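Local structure of phenylalanine hydroxylase (2V27) at residues B[159-164]-B[210-216]; B[91-96]-B[143-148]. The protein probably catalyses the iron- and tetrahydrobiopterin-dependent hydroxylation of L-phenylalanine to L-tyrosine, the first step in breaking down this amino acid. All coordinates share one frame; numbering follows the deposited sequence. Where two conformers were deposited one is given.

How the interactions relate
Both contacts lie in the one catalytic fold of the hydroxylase, their centres about 17 Å apart, and they are joined through helix 152-167. Interaction 2 ties helix 88-96 to helix 134-147; interaction 1 lies on the next helix, 152-167, and fastens it to the segment 210-216. Where they meet, Tyr-162 CD1 packs 3.3 Å from Tyr-143 CE2, and the Tyr-162 hydroxyl reaches Phe-91. Each contact lies a shell out from the iron bound by His-122, His-127 and Glu-167: the side chain of Trp-163 in interaction 1 is about 7 Å from the metal and about 4 Å from that of Glu-167, and the side chain of Phe-91 in interaction 2 about 8 Å from the metal.

Interaction 1. Residues B[159-164]-B[210-216]; sequences ARLYWF and VLRTPYR
Tyr-215 lays its ring face to face on the five-membered ring of Trp-163, the centroids 4.1 Å apart and the planes inclined by 25°. Contact is made by the CD1-CE1 side of the tyrosine; its CE2 instead rests against the backbone and stem of Arg-160, 3.6 Å from Arg-160 CB. With chi1 at 67°, Tyr-215 CG stands between its own backbone N and carbonyl carbon, which turns the ring in over helix 152-167. Phe-164 completes the aromatic cluster: Trp-163 CD1 lies over the centre of its ring, 3.7 Å above the plane, and Phe-164 CZ is 3.9 Å from Tyr-215 CB. Phe-164 CZ also touches Thr-213 CG2 at 3.6 Å, while Phe-164 CB and Leu-161 CD1 pack against Val-210 CG1. Gln-221 accepts a hydrogen bond from the indole NE1, and the Tyr-215 hydroxyl is hydrogen-bonded to NE2 of His-275, in the C-terminal hexahistidine tag.

Beyond this close-packed interior, Arg-160 runs straight as far as CD and then bends at chi3 (-66°). The turn brings NH1 within 2.9 Å of Leu-211 O in a bent hydrogen bond, and NE also to 2.9 Å from Thr-213 O. The outer side is looser: Arg-212, Pro-214 and Arg-216 are partly exposed and point away from the helix, and Arg-216 NH1 turns back to bond Tyr-215 O at 2.8 Å.

Were an alanine here in place of Tyr-215, the Trp-163 indole would probably lose its stacking partner and a gap would open beside the stem of Arg-160.

The chemistry is thus divided. Aromatic and aliphatic surfaces join helix 152-167 to the end of helix 207-211 and the following loop, whereas the Arg-160 guanidinium meets backbone carbonyls there, its positive charge probably well placed against the helix dipole.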
loop_
_atom_site.group_PDB
_atom_site.type_symbol
_atom_site.label_atom_id
_atom_site.label_comp_id
_atom_site.label_asym_id
_atom_site.label_seq_id
_atom_site.Cartn_x
_atom_site.Cartn_y
_atom_site.Cartn_z
ATOM N N ALA B 159 -14.607 14.501 0.229
ATOM C CA ALA B 159 -14.280 13.076 0.007
ATOM C C ALA B 159 -13.432 12.446 1.151
ATOM O O ALA B 159 -13.608 11.269 1.466
ATOM C CB ALA B 159 -13.581 12.880 -1.368
ATOM N N ARG B 160 -12.568 13.251 1.760
ATOM C CA ARG B 160 -11.691 12.829 2.838
ATOM C C ARG B 160 -12.563 12.558 4.075
ATOM O O ARG B 160 -12.438 11.511 4.770
ATOM C CB ARG B 160 -10.601 13.904 3.105
ATOM C CG ARG B 160 -9.695 13.638 4.285
ATOM C CD ARG B 160 -8.628 14.756 4.373
ATOM N NE ARG B 160 -7.715 14.746 3.229
ATOM C CZ ARG B 160 -7.468 15.805 2.474
ATOM N NH1 ARG B 160 -8.028 16.995 2.766
ATOM N NH2 ARG B 160 -6.665 15.658 1.420
ATOM N N LEU B 161 -13.500 13.474 4.352
ATOM C CA LEU B 161 -14.475 13.287 5.413
ATOM C C LEU B 161 -15.287 11.981 5.205
ATOM O O LEU B 161 -15.448 11.171 6.133
ATOM C CB LEU B 161 -15.434 14.487 5.527
ATOM C CG LEU B 161 -16.567 14.349 6.567
ATOM C CD1 LEU B 161 -16.098 14.041 8.039
ATOM C CD2 LEU B 161 -17.461 15.635 6.538
ATOM N N TYR B 162 -15.746 11.740 3.986
ATOM C CA TYR B 162 -16.551 10.578 3.638
ATOM C C TYR B 162 -15.695 9.324 3.868
ATOM O O TYR B 162 -16.164 8.330 4.468
ATOM C CB TYR B 162 -16.918 10.697 2.156
ATOM C CG TYR B 162 -17.991 9.729 1.651
ATOM C CD1 TYR B 162 -19.347 10.090 1.720
ATOM C CD2 TYR B 162 -17.658 8.488 1.126
ATOM C CE1 TYR B 162 -20.358 9.246 1.268
ATOM C CE2 TYR B 162 -18.689 7.618 0.637
ATOM C CZ TYR B 162 -20.030 8.051 0.720
ATOM O OH TYR B 162 -21.130 7.293 0.306
ATOM N N TRP B 163 -14.426 9.392 3.464
ATOM C CA TRP B 163 -13.528 8.251 3.562
ATOM C C TRP B 163 -13.414 7.800 5.020
ATOM O O TRP B 163 -13.519 6.617 5.318
ATOM C CB TRP B 163 -12.145 8.655 3.021
ATOM C CG TRP B 163 -11.136 7.540 3.065
ATOM C CD1 TRP B 163 -10.084 7.376 3.974
ATOM C CD2 TRP B 163 -11.021 6.469 2.122
ATOM N NE1 TRP B 163 -9.353 6.238 3.641
ATOM C CE2 TRP B 163 -9.888 5.673 2.500
ATOM C CE3 TRP B 163 -11.775 6.085 1.003
ATOM C CZ2 TRP B 163 -9.513 4.500 1.782
ATOM C CZ3 TRP B 163 -11.392 4.944 0.282
ATOM C CH2 TRP B 163 -10.269 4.162 0.676
ATOM N N PHE B 164 -13.189 8.763 5.901
ATOM C CA PHE B 164 -12.975 8.438 7.284
ATOM C C PHE B 164 -14.223 8.162 8.110
ATOM O O PHE B 164 -14.105 7.839 9.303
ATOM C CB PHE B 164 -12.123 9.522 7.906
ATOM C CG PHE B 164 -10.674 9.424 7.477
ATOM C CD1 PHE B 164 -10.080 10.418 6.665
ATOM C CD2 PHE B 164 -9.919 8.289 7.869
ATOM C CE1 PHE B 164 -8.704 10.326 6.284
ATOM C CE2 PHE B 164 -8.578 8.158 7.512
ATOM C CZ PHE B 164 -7.955 9.186 6.727
ATOM N N VAL B 210 -9.657 15.175 10.879
ATOM C CA VAL B 210 -10.068 14.338 9.733
ATOM C C VAL B 210 -9.856 15.124 8.446
ATOM O O VAL B 210 -9.224 14.617 7.525
ATOM C CB VAL B 210 -11.550 13.923 9.857
ATOM C CG1 VAL B 210 -12.128 13.378 8.471
ATOM C CG2 VAL B 210 -11.720 12.927 10.923
ATOM N N LEU B 211 -10.310 16.385 8.375
ATOM C CA LEU B 211 -10.144 17.170 7.147
ATOM C C LEU B 211 -8.644 17.395 6.753
ATOM O O LEU B 211 -8.331 17.655 5.597
ATOM C CB LEU B 211 -10.834 18.540 7.317
ATOM C CG LEU B 211 -12.374 18.486 7.335
ATOM C CD1 LEU B 211 -12.925 19.822 7.778
ATOM C CD2 LEU B 211 -12.977 18.052 5.976
ATOM N N ARG B 212 -7.774 17.330 7.768
ATOM C CA ARG B 212 -6.325 17.534 7.566
ATOM C C ARG B 212 -5.534 16.247 7.270
ATOM O O ARG B 212 -4.317 16.311 7.118
ATOM C CB ARG B 212 -5.728 18.183 8.801
ATOM C CG ARG B 212 -6.190 19.686 8.887
ATOM C CD ARG B 212 -5.639 20.361 10.158
ATOM N NE ARG B 212 -4.220 20.559 9.962
ATOM C CZ ARG B 212 -3.245 20.075 10.729
ATOM N NH1 ARG B 212 -3.488 19.376 11.863
ATOM N NH2 ARG B 212 -1.996 20.288 10.330
ATOM N N THR B 213 -6.184 15.081 7.209
ATOM C CA THR B 213 -5.418 13.813 7.129
ATOM C C THR B 213 -5.237 13.333 5.665
ATOM O O THR B 213 -6.218 12.954 5.023
ATOM C CB THR B 213 -6.153 12.716 7.952
ATOM O OG1 THR B 213 -6.266 13.114 9.332
ATOM C CG2 THR B 213 -5.334 11.397 7.894
ATOM N N PRO B 214 -4.007 13.296 5.153
ATOM C CA PRO B 214 -3.802 12.747 3.777
ATOM C C PRO B 214 -4.120 11.268 3.813
ATOM O O PRO B 214 -3.924 10.581 4.859
ATOM C CB PRO B 214 -2.284 12.858 3.542
ATOM C CG PRO B 214 -1.712 13.314 4.788
ATOM C CD PRO B 214 -2.758 13.743 5.802
ATOM N N TYR B 215 -4.635 10.744 2.717
ATOM C CA TYR B 215 -4.889 9.285 2.692
ATOM C C TYR B 215 -4.743 8.805 1.248
ATOM O O TYR B 215 -4.731 9.590 0.279
ATOM C CB TYR B 215 -6.321 8.959 3.176
ATOM C CG TYR B 215 -7.408 9.427 2.274
ATOM C CD1 TYR B 215 -8.101 8.537 1.445
ATOM C CD2 TYR B 215 -7.775 10.786 2.268
ATOM C CE1 TYR B 215 -9.127 8.997 0.596
ATOM C CE2 TYR B 215 -8.784 11.255 1.436
ATOM C CZ TYR B 215 -9.446 10.369 0.617
ATOM O OH TYR B 215 -10.447 10.780 -0.247
ATOM N N ARG B 216 -4.590 7.489 1.121
ATOM C CA ARG B 216 -4.427 6.829 -0.182
ATOM C C ARG B 216 -5.334 5.635 -0.218
ATOM O O ARG B 216 -5.402 4.896 0.757
ATOM C CB ARG B 216 -2.980 6.406 -0.414
ATOM C CG ARG B 216 -1.980 7.559 -0.389
ATOM C CD ARG B 216 -2.144 8.478 -1.630
ATOM N NE ARG B 216 -1.137 9.562 -1.584
ATOM C CZ ARG B 216 -1.310 10.756 -0.998
ATOM N NH1 ARG B 216 -2.478 11.088 -0.409
ATOM N NH2 ARG B 216 -0.287 11.638 -0.993
#

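Interaction 2. Residues B[91-96]-B[143-148]; sequences FFRLLS and YGKMGL. With SO4 (sulfate ion), chain F.
This is a close helix-helix crossing between helices 88-96 and 134-147, in which Phe-92 and Ser-96 pack against Gly-144, Gly-147 and Leu-148. The local axes approach to 7.2 Å and cross with their N-to-C directions 138° apart. Two glycines permit this closeness: a CB on Gly-144 would clash with Ser-96 N, and one on Gly-147 with the Phe-92 ring. Phe-92 CG lies anti to the carbonyl carbon (chi1 -69°), which carries the ring across to Gly-147, whose CA sits over one face, 3.6 Å from the ring centroid, in a CH-pi contact. The ring's CE2 meets Tyr-143 CE2 at 3.5 Å.

At the more open end, Leu-148 CD2 lies 3.6 Å from Arg-93 CA, and Ser-96 CB touches Lys-145 CG. Ser-96 OG turns back to its own helix, bonding Arg-93 O at 2.7 Å. Arg-93 points outward, salt-bridged to Glu-90 and Glu-97; its NH1 (at 2.9 Å) and NH2 both donate to O1 of a sulfate, probably from the crystallisation liquor, at the guanidinium edge. Tyr-80 and Lys-99 also bind the sulfate.

Close helix crossing at glycines, one under an aromatic ring, is exemplified here within the largely helical biopterin-dependent aromatic amino acid hydroxylase fold.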
loop_
_atom_site.group_PDB
_atom_site.type_symbol
_atom_site.label_atom_id
_atom_site.label_comp_id
_atom_site.label_asym_id
_atom_site.label_seq_id
_atom_site.Cartn_x
_atom_site.Cartn_y
_atom_site.Cartn_z
ATOM N N PHE B 91 -22.789 12.416 -8.087
ATOM C CA PHE B 91 -22.795 11.696 -6.813
ATOM C C PHE B 91 -23.407 12.533 -5.679
ATOM O O PHE B 91 -24.306 12.067 -4.962
ATOM C CB PHE B 91 -21.368 11.288 -6.450
ATOM C CG PHE B 91 -21.308 10.455 -5.207
ATOM C CD1 PHE B 91 -21.486 9.065 -5.273
ATOM C CD2 PHE B 91 -21.081 11.063 -3.964
ATOM C CE1 PHE B 91 -21.442 8.286 -4.108
ATOM C CE2 PHE B 91 -21.047 10.286 -2.797
ATOM C CZ PHE B 91 -21.209 8.912 -2.881
ATOM N N PHE B 92 -22.931 13.770 -5.520
ATOM C CA PHE B 92 -23.498 14.692 -4.535
ATOM C C PHE B 92 -25.017 14.920 -4.774
ATOM O O PHE B 92 -25.829 14.889 -3.848
ATOM C CB PHE B 92 -22.757 16.042 -4.471
ATOM C CG PHE B 92 -21.378 15.919 -3.905
ATOM C CD1 PHE B 92 -20.278 16.119 -4.705
ATOM C CD2 PHE B 92 -21.201 15.666 -2.561
ATOM C CE1 PHE B 92 -18.975 16.011 -4.169
ATOM C CE2 PHE B 92 -19.879 15.570 -2.003
ATOM C CZ PHE B 92 -18.809 15.727 -2.828
ATOM N N ARG B 93 -25.382 15.164 -6.027
ATOM C CA ARG B 93 -26.799 15.383 -6.349
ATOM C C ARG B 93 -27.646 14.181 -5.931
ATOM O O ARG B 93 -28.710 14.349 -5.242
ATOM C CB ARG B 93 -26.936 15.636 -7.849
ATOM C CG ARG B 93 -28.334 16.130 -8.275
ATOM C CD ARG B 93 -29.263 14.964 -8.658
ATOM N NE ARG B 93 -28.902 14.296 -9.906
ATOM C CZ ARG B 93 -29.670 13.383 -10.489
ATOM N NH1 ARG B 93 -30.828 13.084 -9.924
ATOM N NH2 ARG B 93 -29.309 12.792 -11.632
ATOM N N LEU B 94 -27.204 12.975 -6.302
ATOM C CA LEU B 94 -27.973 11.771 -5.880
ATOM C C LEU B 94 -28.108 11.653 -4.368
ATOM O O LEU B 94 -29.230 11.476 -3.865
ATOM C CB LEU B 94 -27.466 10.492 -6.535
ATOM C CG LEU B 94 -27.596 10.555 -8.075
ATOM C CD1 LEU B 94 -26.689 9.430 -8.619
ATOM C CD2 LEU B 94 -29.076 10.336 -8.520
ATOM N N LEU B 95 -27.004 11.746 -3.636
ATOM C CA LEU B 95 -27.133 11.668 -2.161
ATOM C C LEU B 95 -28.042 12.758 -1.606
ATOM O O LEU B 95 -28.799 12.517 -0.639
ATOM C CB LEU B 95 -25.790 11.697 -1.426
ATOM C CG LEU B 95 -25.153 10.335 -1.163
ATOM C CD1 LEU B 95 -24.762 9.625 -2.455
ATOM C CD2 LEU B 95 -23.935 10.580 -0.218
ATOM N N SER B 96 -27.969 13.962 -2.186
ATOM C CA SER B 96 -28.803 15.060 -1.685
ATOM C C SER B 96 -30.282 14.775 -1.873
ATOM O O SER B 96 -31.104 15.390 -1.188
ATOM C CB SER B 96 -28.471 16.419 -2.321
ATOM O OG SER B 96 -28.949 16.499 -3.645
ATOM N N TYR B 143 -24.341 15.155 3.764
ATOM C CA TYR B 143 -23.055 15.132 3.095
ATOM C C TYR B 143 -23.286 15.465 1.608
ATOM O O TYR B 143 -22.556 16.254 0.967
ATOM C CB TYR B 143 -22.385 13.760 3.305
ATOM C CG TYR B 143 -21.192 13.622 2.413
ATOM C CD1 TYR B 143 -19.926 14.092 2.844
ATOM C CD2 TYR B 143 -21.272 13.044 1.124
ATOM C CE1 TYR B 143 -18.784 14.001 2.031
ATOM C CE2 TYR B 143 -20.113 12.940 0.301
ATOM C CZ TYR B 143 -18.848 13.452 0.764
ATOM O OH TYR B 143 -17.732 13.404 -0.012
ATOM N N GLY B 144 -24.312 14.840 1.008
ATOM C CA GLY B 144 -24.624 15.132 -0.377
ATOM C C GLY B 144 -24.912 16.627 -0.557
ATOM O O GLY B 144 -24.414 17.232 -1.515
ATOM N N LYS B 145 -25.689 17.211 0.358
ATOM C CA LYS B 145 -25.964 18.655 0.257
ATOM C C LYS B 145 -24.686 19.510 0.367
ATOM O O LYS B 145 -24.601 20.548 -0.277
ATOM C CB LYS B 145 -27.013 19.057 1.262
ATOM C CG LYS B 145 -28.373 18.497 0.879
ATOM C CD LYS B 145 -29.383 18.730 2.007
ATOM C CE LYS B 145 -30.801 18.255 1.631
ATOM N NZ LYS B 145 -31.786 18.257 2.798
ATOM N N MET B 146 -23.723 19.088 1.191
ATOM C CA MET B 146 -22.474 19.830 1.357
ATOM C C MET B 146 -21.722 19.995 0.039
ATOM O O MET B 146 -21.123 21.048 -0.193
ATOM C CB MET B 146 -21.548 19.129 2.366
ATOM C CG MET B 146 -21.995 19.028 3.783
ATOM S SD MET B 146 -20.774 17.969 4.641
ATOM C CE MET B 146 -21.783 17.577 6.062
ATOM N N GLY B 147 -21.752 18.997 -0.841
ATOM C CA GLY B 147 -20.972 19.049 -2.081
ATOM C C GLY B 147 -21.616 19.763 -3.260
ATOM O O GLY B 147 -20.933 20.041 -4.246
ATOM N N LEU B 148 -22.930 20.048 -3.171
ATOM C CA LEU B 148 -23.642 20.561 -4.359
ATOM C C LEU B 148 -23.017 21.829 -4.950
ATOM O O LEU B 148 -22.886 21.929 -6.178
ATOM C CB LEU B 148 -25.117 20.793 -4.047
ATOM C CG LEU B 148 -25.907 19.539 -3.635
ATOM C CD1 LEU B 148 -27.332 19.950 -3.206
ATOM C CD2 LEU B 148 -25.953 18.524 -4.774
HETATM S S SO4 F . -33.460 10.998 -11.347
HETATM O O1 SO4 F . -31.969 10.950 -11.489
HETATM O O2 SO4 F . -33.988 10.438 -12.610
HETATM O O3 SO4 F . -33.939 10.228 -10.193
HETATM O O4 SO4 F . -33.837 12.441 -11.172
#